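Local structure of citrate synthase (Mycobacterium tuberculosis, 4TVM) at residues A143-Y148 / N250-I255; P186-D191 / G206-P211. The protein catalyses the condensation of oxaloacetate with acetyl-CoA and water to give citrate and CoA, a step of the Krebs cycle. All coordinates share one frame; numbering follows the deposited sequence.

Contact 1. Residues A143-Y148 / N250-I255; sequences ALSAYY and NLFTSI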
loop_
_atom_site.group_PDB
_atom_site.type_symbol
_atom_site.label_atom_id
_atom_site.label_comp_id
_atom_site.label_asym_id
_atom_site.label_seq_id
_atom_site.Cartn_x
_atom_site.Cartn_y
_atom_site.Cartn_z
ATOM N N ALA A 143 -10.370 -2.108 -8.946
ATOM C CA ALA A 143 -11.090 -2.417 -10.180
ATOM C C ALA A 143 -11.237 -1.217 -11.146
ATOM O O ALA A 143 -11.575 -1.383 -12.336
ATOM C CB ALA A 143 -12.453 -2.988 -9.841
ATOM N N LEU A 144 -11.007 -0.009 -10.660
ATOM C CA LEU A 144 -11.097 1.185 -11.521
ATOM C C LEU A 144 -10.184 1.120 -12.718
ATOM O O LEU A 144 -10.506 1.664 -13.769
ATOM C CB LEU A 144 -10.673 2.431 -10.745
ATOM C CG LEU A 144 -11.696 2.935 -9.764
ATOM C CD1 LEU A 144 -11.035 3.924 -8.824
ATOM C CD2 LEU A 144 -12.851 3.591 -10.522
ATOM N N SER A 145 -9.009 0.527 -12.531
ATOM C CA SER A 145 -8.054 0.411 -13.595
ATOM C C SER A 145 -8.603 -0.521 -14.672
ATOM O O SER A 145 -8.213 -0.438 -15.827
ATOM C CB SER A 145 -6.729 -0.110 -13.064
ATOM O OG SER A 145 -6.142 0.827 -12.175
ATOM N N ALA A 146 -9.529 -1.392 -14.296
ATOM C CA ALA A 146 -10.232 -2.213 -15.268
ATOM C C ALA A 146 -11.219 -1.419 -16.138
ATOM O O ALA A 146 -11.550 -1.860 -17.231
ATOM C CB ALA A 146 -10.963 -3.366 -14.564
ATOM N N TYR A 147 -11.741 -0.295 -15.654
ATOM C CA TYR A 147 -12.787 0.427 -16.409
ATOM C C TYR A 147 -12.332 1.757 -16.975
ATOM O O TYR A 147 -12.981 2.333 -17.841
ATOM C CB TYR A 147 -13.999 0.669 -15.528
ATOM C CG TYR A 147 -14.689 -0.576 -15.148
ATOM C CD1 TYR A 147 -14.311 -1.275 -14.000
ATOM C CD2 TYR A 147 -15.701 -1.100 -15.942
ATOM C CE1 TYR A 147 -14.938 -2.469 -13.641
ATOM C CE2 TYR A 147 -16.333 -2.298 -15.593
ATOM C CZ TYR A 147 -15.955 -2.962 -14.444
ATOM O OH TYR A 147 -16.584 -4.115 -14.090
ATOM N N TYR A 148 -11.243 2.275 -16.441
ATOM C CA TYR A 148 -10.741 3.563 -16.841
ATOM C C TYR A 148 -9.271 3.341 -17.181
ATOM O O TYR A 148 -8.389 4.002 -16.654
ATOM C CB TYR A 148 -11.012 4.595 -15.714
ATOM C CG TYR A 148 -12.510 4.678 -15.394
ATOM C CD1 TYR A 148 -13.361 5.483 -16.137
ATOM C CD2 TYR A 148 -13.082 3.917 -14.377
ATOM C CE1 TYR A 148 -14.735 5.557 -15.871
ATOM C CE2 TYR A 148 -14.444 3.981 -14.105
ATOM C CZ TYR A 148 -15.278 4.794 -14.868
ATOM O OH TYR A 148 -16.668 4.829 -14.623
ATOM N N ASN A 250 0.233 3.442 -11.045
ATOM C CA ASN A 250 -0.697 4.454 -11.515
ATOM C C ASN A 250 -1.417 5.113 -10.338
ATOM O O ASN A 250 -1.240 4.738 -9.178
ATOM C CB ASN A 250 -1.644 3.908 -12.585
ATOM C CG ASN A 250 -2.820 3.142 -12.014
ATOM O OD1 ASN A 250 -3.478 3.590 -11.082
ATOM N ND2 ASN A 250 -3.101 1.977 -12.590
ATOM N N LEU A 251 -2.197 6.133 -10.645
ATOM C CA LEU A 251 -2.843 6.927 -9.614
ATOM C C LEU A 251 -3.781 6.117 -8.771
ATOM O O LEU A 251 -3.760 6.216 -7.562
ATOM C CB LEU A 251 -3.614 8.068 -10.256
ATOM C CG LEU A 251 -4.116 9.183 -9.360
ATOM C CD1 LEU A 251 -3.214 9.479 -8.178
ATOM C CD2 LEU A 251 -4.275 10.427 -10.217
ATOM N N PHE A 252 -4.593 5.291 -9.410
ATOM C CA PHE A 252 -5.548 4.459 -8.700
ATOM C C PHE A 252 -4.876 3.458 -7.792
ATOM O O PHE A 252 -5.338 3.194 -6.679
ATOM C CB PHE A 252 -6.420 3.698 -9.702
ATOM C CG PHE A 252 -7.234 4.587 -10.603
ATOM C CD1 PHE A 252 -7.612 5.878 -10.204
ATOM C CD2 PHE A 252 -7.637 4.141 -11.859
ATOM C CE1 PHE A 252 -8.362 6.689 -11.046
ATOM C CE2 PHE A 252 -8.389 4.965 -12.711
ATOM C CZ PHE A 252 -8.758 6.229 -12.293
ATOM N N THR A 253 -3.791 2.870 -8.274
ATOM C CA THR A 253 -3.151 1.811 -7.521
ATOM C C THR A 253 -2.496 2.432 -6.307
ATOM O O THR A 253 -2.557 1.879 -5.205
ATOM C CB THR A 253 -2.160 1.026 -8.395
ATOM O OG1 THR A 253 -2.799 0.667 -9.635
ATOM C CG2 THR A 253 -1.682 -0.214 -7.661
ATOM N N SER A 254 -1.939 3.624 -6.469
ATOM C CA SER A 254 -1.383 4.353 -5.305
ATOM C C SER A 254 -2.437 4.761 -4.254
ATOM O O SER A 254 -2.179 4.668 -3.053
ATOM C CB SER A 254 -0.584 5.562 -5.766
ATOM O OG SER A 254 0.114 5.269 -6.969
ATOM N N ILE A 255 -3.636 5.155 -4.684
ATOM C CA ILE A 255 -4.714 5.509 -3.714
ATOM C C ILE A 255 -5.224 4.277 -2.980
ATOM O O ILE A 255 -5.496 4.261 -1.764
ATOM C CB ILE A 255 -5.886 6.157 -4.441
ATOM C CG1 ILE A 255 -5.474 7.525 -4.981
ATOM C CG2 ILE A 255 -7.123 6.238 -3.558
ATOM C CD1 ILE A 255 -4.940 8.469 -3.935
#
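Phe252 reaches across to Leu144 and Ser145 in an antiparallel helix pair of the mainly helical citrate synthase fold, joining the start of helix 251-262 to the end of helix 133-147. The axes of the two short segments run at 167° and approach to 9.5 Å. The tight part lies round the aromatic ring, a flat apolar group suited to a buried seam. Leu144 CB sits over one face in a CH-pi contact, 4.1 Å from the ring centroid. CG anti to the carbonyl carbon (chi1 -61°) directs the ring at helix 133-147, where Phe252 CE2 lies 4.0 Å from Tyr148 CB. Ser145 OG lies at the ring edge, in its plane, 3.6 Å from Phe252 CD2. Leu152 and, from helix 159-182, Leu167 also touch Phe252. The looser flank is Thr253, which barely touches the opposing helix; it is buried under Trp263 of the second subunit, which also packs on Ser145. Asparagine suits position 250 because its amide works at both ends. Asn250 OD1 caps the helix by accepting from Thr253 N at 2.9 Å. Asn250 ND2 donates to Ser145 OG at 3.3 Å with an N-H...O angle of 154°, the hydroxyl somewhat tilted from the amide plane.

Contact 2. Residues P186-D191 / G206-P211; sequences PFLYPD and GFPAEP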
loop_
_atom_site.group_PDB
_atom_site.type_symbol
_atom_site.label_atom_id
_atom_site.label_comp_id
_atom_site.label_asym_id
_atom_site.label_seq_id
_atom_site.Cartn_x
_atom_site.Cartn_y
_atom_site.Cartn_z
ATOM N N PRO A 186 -31.431 -0.122 -2.442
ATOM C CA PRO A 186 -31.181 0.211 -3.826
ATOM C C PRO A 186 -30.121 1.249 -3.946
ATOM O O PRO A 186 -29.991 2.109 -3.077
ATOM C CB PRO A 186 -32.498 0.829 -4.304
ATOM C CG PRO A 186 -33.501 0.504 -3.307
ATOM C CD PRO A 186 -32.868 -0.105 -2.109
ATOM N N PHE A 187 -29.373 1.210 -5.023
ATOM C CA PHE A 187 -28.464 2.306 -5.262
ATOM C C PHE A 187 -29.286 3.376 -5.914
ATOM O O PHE A 187 -30.143 3.071 -6.711
ATOM C CB PHE A 187 -27.332 1.939 -6.197
ATOM C CG PHE A 187 -26.405 0.866 -5.680
ATOM C CD1 PHE A 187 -26.538 0.287 -4.410
ATOM C CD2 PHE A 187 -25.357 0.453 -6.469
ATOM C CE1 PHE A 187 -25.634 -0.686 -3.978
ATOM C CE2 PHE A 187 -24.473 -0.508 -6.039
ATOM C CZ PHE A 187 -24.606 -1.077 -4.792
ATOM N N LEU A 188 -29.016 4.634 -5.586
ATOM C CA LEU A 188 -29.554 5.778 -6.353
ATOM C C LEU A 188 -28.505 6.268 -7.340
ATOM O O LEU A 188 -27.384 5.768 -7.341
ATOM C CB LEU A 188 -29.946 6.923 -5.398
ATOM C CG LEU A 188 -31.408 6.929 -4.920
ATOM C CD1 LEU A 188 -31.840 5.529 -4.535
ATOM C CD2 LEU A 188 -31.648 7.894 -3.752
ATOM N N TYR A 189 -28.862 7.262 -8.164
ATOM C CA TYR A 189 -27.899 7.935 -9.038
ATOM C C TYR A 189 -27.641 9.378 -8.628
ATOM O O TYR A 189 -28.426 9.929 -7.909
ATOM C CB TYR A 189 -28.393 7.903 -10.459
ATOM C CG TYR A 189 -28.292 6.543 -11.075
ATOM C CD1 TYR A 189 -27.104 6.112 -11.678
ATOM C CD2 TYR A 189 -29.376 5.679 -11.068
ATOM C CE1 TYR A 189 -27.012 4.852 -12.256
ATOM C CE2 TYR A 189 -29.300 4.442 -11.642
ATOM C CZ TYR A 189 -28.119 4.034 -12.228
ATOM O OH TYR A 189 -28.077 2.797 -12.803
ATOM N N PRO A 190 -26.513 9.975 -9.054
ATOM C CA PRO A 190 -26.279 11.421 -8.922
ATOM C C PRO A 190 -27.404 12.321 -9.431
ATOM O O PRO A 190 -27.978 12.047 -10.468
ATOM C CB PRO A 190 -25.029 11.650 -9.780
ATOM C CG PRO A 190 -24.269 10.377 -9.659
ATOM C CD PRO A 190 -25.263 9.269 -9.417
ATOM N N ASP A 191 -27.710 13.366 -8.666
ATOM C CA ASP A 191 -28.599 14.457 -9.079
ATOM C C ASP A 191 -27.708 15.636 -9.488
ATOM O O ASP A 191 -26.960 16.149 -8.669
ATOM C CB ASP A 191 -29.460 14.843 -7.880
ATOM C CG ASP A 191 -30.627 15.752 -8.240
ATOM O OD1 ASP A 191 -30.621 16.408 -9.309
ATOM O OD2 ASP A 191 -31.571 15.785 -7.426
ATOM N N GLY A 206 -30.586 8.320 0.669
ATOM C CA GLY A 206 -31.795 8.375 -0.130
ATOM C C GLY A 206 -32.407 7.004 -0.384
ATOM O O GLY A 206 -31.687 6.006 -0.541
ATOM N N PHE A 207 -33.745 6.960 -0.393
ATOM C CA PHE A 207 -34.487 5.831 -0.918
ATOM C C PHE A 207 -35.176 6.269 -2.188
ATOM O O PHE A 207 -35.349 7.452 -2.417
ATOM C CB PHE A 207 -35.532 5.384 0.072
ATOM C CG PHE A 207 -34.987 5.092 1.429
ATOM C CD1 PHE A 207 -34.422 3.846 1.708
ATOM C CD2 PHE A 207 -35.031 6.055 2.437
ATOM C CE1 PHE A 207 -33.901 3.568 2.969
ATOM C CE2 PHE A 207 -34.512 5.780 3.700
ATOM C CZ PHE A 207 -33.944 4.542 3.967
ATOM N N PRO A 208 -35.610 5.317 -3.020
ATOM C CA PRO A 208 -36.521 5.681 -4.107
ATOM C C PRO A 208 -37.993 5.866 -3.629
ATOM O O PRO A 208 -38.831 6.345 -4.391
ATOM C CB PRO A 208 -36.393 4.498 -5.068
ATOM C CG PRO A 208 -35.314 3.612 -4.477
ATOM C CD PRO A 208 -35.365 3.877 -3.013
ATOM N N ALA A 209 -38.289 5.503 -2.380
ATOM C CA ALA A 209 -39.617 5.708 -1.784
ATOM C C ALA A 209 -40.042 7.170 -1.563
ATOM O O ALA A 209 -41.231 7.451 -1.411
ATOM C CB ALA A 209 -39.715 4.945 -0.469
ATOM N N GLU A 210 -39.076 8.081 -1.505
ATOM C CA GLU A 210 -39.349 9.493 -1.282
ATOM C C GLU A 210 -38.247 10.346 -1.899
ATOM O O GLU A 210 -37.168 9.856 -2.157
ATOM C CB GLU A 210 -39.460 9.782 0.216
ATOM C CG GLU A 210 -38.255 9.373 1.060
ATOM C CD GLU A 210 -38.508 9.549 2.552
ATOM O OE1 GLU A 210 -37.759 10.291 3.216
ATOM O OE2 GLU A 210 -39.470 8.945 3.069
ATOM N N PRO A 211 -38.525 11.632 -2.161
ATOM C CA PRO A 211 -37.429 12.493 -2.609
ATOM C C PRO A 211 -36.534 12.803 -1.420
ATOM O O PRO A 211 -37.005 12.773 -0.284
ATOM C CB PRO A 211 -38.139 13.768 -3.100
ATOM C CG PRO A 211 -39.613 13.563 -2.882
ATOM C CD PRO A 211 -39.789 12.380 -1.982
#
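Leu188 crosses from one loop to the other and meets Gly206 and Pro208 with its branched end. Its CB already points toward segment 206-211, but CB and CG serve mainly to carry the two methyl groups over. CD2 settles against the backbone of Gly206, 3.6 Å from Gly206 C and 3.7 Å from Gly206 CA. A glycine suits this place, where the chain leaves its helix, since the methyl can lie directly on a main chain that bears no side chain. Leu188 CD1 lies 4.0 Å from Pro208 CG and also borders Gly206 O. Leucine fits because its fork serves both neighbours at once. On the exposed side, two proline rings meet obliquely, offering apolar CH2 groups: Pro186 CG lies 3.8 Å from Pro208 CG, an atom shared with Leu188 CD1. The side-chain contacts are apolar, and Leu188 also lies on the Gly206 main chain. Polar ties to helix 159-182 hold the main chain of both loops, Tyr177 OH bonding to Leu188 O and Lys180 NZ to Gly206 O. In chain order the loops flank helix 196-205, whose Arg202 touches Leu188, the first following helix 159-182 and the second leading to helix 216-229.

From the N terminus the chain first forms two small antiparallel sheets and several helices, then enters contact 1 at the end of helix 133-147. It goes on through helix 159-182 and into the loop 186-191, which opens contact 2. That smaller loop closes at 206-211, with 14 residues in between, after the single helix 196-205. Helices 216-229 and 236-246 follow before residues 250-255 complete contact 1, with 101 residues between its segments. Contact 2 is therefore nested inside contact 1, with no crossing. Their centres lie 27 Å apart and their nearest atoms about 11 Å; contact 1 is a buried helix pair reached by the second subunit, whereas contact 2 joins the loops on the two sides of helix 196-205.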